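Local coordinates for DegV domain-containing protein Cgl2349/cg2579 (PDB 3EGL), which binds long-chain fatty acids such as palmitate and may take part in lipid transport or fatty acid metabolism, at residues A[202-207]-A[262-266]. Residues are numbered along the deposited sequence; the frame is centred on the assembly and turned at random.
Sequences RADGEP and FANQA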
loop_
_atom_site.group_PDB
_atom_site.type_symbol
_atom_site.label_atom_id
_atom_site.label_comp_id
_atom_site.label_asym_id
_atom_site.label_seq_id
_atom_site.Cartn_x
_atom_site.Cartn_y
_atom_site.Cartn_z
ATOM N N ARG A 202 9.744 12.606 11.192
ATOM C CA ARG A 202 8.499 11.933 11.504
ATOM C C ARG A 202 8.659 10.811 12.515
ATOM O O ARG A 202 7.721 10.518 13.270
ATOM C CB ARG A 202 7.882 11.387 10.220
ATOM C CG ARG A 202 6.589 10.588 10.356
ATOM C CD ARG A 202 5.394 11.427 10.820
ATOM N NE ARG A 202 4.207 10.595 10.955
ATOM C CZ ARG A 202 3.929 9.824 12.008
ATOM N NH1 ARG A 202 4.755 9.778 13.031
ATOM N NH2 ARG A 202 2.817 9.093 12.038
ATOM N N ALA A 203 9.836 10.175 12.500
ATOM C CA ALA A 203 10.224 9.161 13.471
ATOM C C ALA A 203 10.204 9.713 14.908
ATOM O O ALA A 203 9.781 9.033 15.846
ATOM C CB ALA A 203 11.612 8.664 13.137
ATOM N N ASP A 204 10.706 10.944 15.050
ATOM C CA ASP A 204 10.723 11.680 16.311
ATOM C C ASP A 204 11.477 10.892 17.418
ATOM O O ASP A 204 10.983 10.718 18.548
ATOM C CB ASP A 204 9.279 12.052 16.708
ATOM C CG ASP A 204 9.225 13.106 17.792
ATOM O OD1 ASP A 204 9.908 14.155 17.654
ATOM O OD2 ASP A 204 8.499 12.885 18.792
ATOM N N GLY A 205 12.660 10.381 17.051
ATOM C CA GLY A 205 13.515 9.640 17.972
ATOM C C GLY A 205 13.095 8.220 18.298
ATOM O O GLY A 205 13.732 7.554 19.114
ATOM N N GLU A 206 12.035 7.737 17.668
ATOM C CA GLU A 206 11.560 6.381 17.926
ATOM C C GLU A 206 11.816 5.485 16.721
ATOM O O GLU A 206 11.706 5.946 15.606
ATOM C CB GLU A 206 10.071 6.398 18.217
ATOM C CG GLU A 206 9.705 7.398 19.247
ATOM C CD GLU A 206 9.533 6.771 20.588
ATOM O OE1 GLU A 206 10.535 6.320 21.188
ATOM O OE2 GLU A 206 8.371 6.722 21.036
ATOM N N PRO A 207 12.167 4.202 16.965
ATOM C CA PRO A 207 12.346 3.185 15.927
ATOM C C PRO A 207 11.132 3.095 15.016
ATOM O O PRO A 207 10.011 3.272 15.449
ATOM C CB PRO A 207 12.475 1.888 16.727
ATOM C CG PRO A 207 11.996 2.245 18.136
ATOM C CD PRO A 207 12.442 3.642 18.301
ATOM N N PHE A 262 5.120 4.151 12.195
ATOM C CA PHE A 262 5.816 4.897 13.247
ATOM C C PHE A 262 5.238 4.590 14.618
ATOM O O PHE A 262 4.213 3.926 14.727
ATOM C CB PHE A 262 5.763 6.400 12.976
ATOM C CG PHE A 262 6.471 6.815 11.702
ATOM C CD1 PHE A 262 7.821 7.186 11.724
ATOM C CD2 PHE A 262 5.796 6.831 10.482
ATOM C CE1 PHE A 262 8.498 7.567 10.542
ATOM C CE2 PHE A 262 6.449 7.214 9.288
ATOM C CZ PHE A 262 7.819 7.590 9.318
ATOM N N ALA A 263 5.922 5.072 15.658
ATOM C CA ALA A 263 5.486 4.919 17.051
ATOM C C ALA A 263 4.164 5.631 17.284
ATOM O O ALA A 263 3.282 5.085 17.925
ATOM C CB ALA A 263 6.554 5.446 18.028
ATOM N N ASN A 264 4.041 6.844 16.758
ATOM C CA ASN A 264 2.863 7.680 16.992
ATOM C C ASN A 264 2.139 8.217 15.770
ATOM O O ASN A 264 2.599 8.119 14.609
ATOM C CB ASN A 264 3.237 8.906 17.808
ATOM C CG ASN A 264 3.845 8.570 19.107
ATOM O OD1 ASN A 264 5.023 8.859 19.332
ATOM N ND2 ASN A 264 3.058 7.980 19.998
ATOM N N GLN A 265 1.020 8.854 16.071
ATOM C CA GLN A 265 0.274 9.578 15.071
ATOM C C GLN A 265 1.020 10.784 14.538
ATOM O O GLN A 265 2.000 11.259 15.131
ATOM C CB GLN A 265 -1.155 9.878 15.523
ATOM C CG GLN A 265 -2.041 8.646 15.294
ATOM C CD GLN A 265 -3.260 8.588 16.216
ATOM O OE1 GLN A 265 -4.077 9.517 16.233
ATOM N NE2 GLN A 265 -3.393 7.489 16.983
ATOM N N ALA A 266 0.514 11.239 13.395
ATOM C CA ALA A 266 1.190 12.135 12.461
ATOM C C ALA A 266 1.834 13.402 13.062
ATOM O O ALA A 266 1.415 13.893 14.120
ATOM C CB ALA A 266 0.221 12.472 11.286
HETATM O O HOH W 1 6.650 8.689 15.457
HETATM O O HOH W 2 8.690 6.056 15.117
#
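A cation-pi stack joins the C-terminal end of helix 196-203 to the chain's last modelled residues, which follow strand 255-261: the guanidinium of Arg202 lies flat on the ring of Phe262. The evidence is a separation of 4.4 Å between guanidinium and ring centres, with planes 23° apart. The arginine's aliphatic part uses the same ring face, CG standing 3.4 Å from the Phe262 centroid and almost on the ring normal, a CH-pi contact. Because CG stands anti to the backbone N (chi1 177°) and the chain then bends at chi2, the side chain folds over the ring. On the guanidinium's opposite face sits CA of Ala266, while Asn264 O meets its edge in plane. That carbonyl accepts Arg202 NH2 at 2.8 Å, N-H...O angle 154°, and NH1 more weakly; NE forms a salt bridge with Glu138 of the neighbouring strand 137-142. Strands 137-142, 255-261 and 209-215 run side by side in a six-stranded mixed sheet, so the contact brings the helix that precedes 209-215 against the residues just past the end of strand 255-261. The connection begins with a type I' turn, Ala203 to Glu206, closed by Glu206 N to Ala203 O. Beyond it, CB of Glu206 packs on CB of Ala263 at 3.6 Å, and water 2 accepts from Ala263 N at 3.0 Å beside the carbonyl oxygens of Ala203 and Pro207.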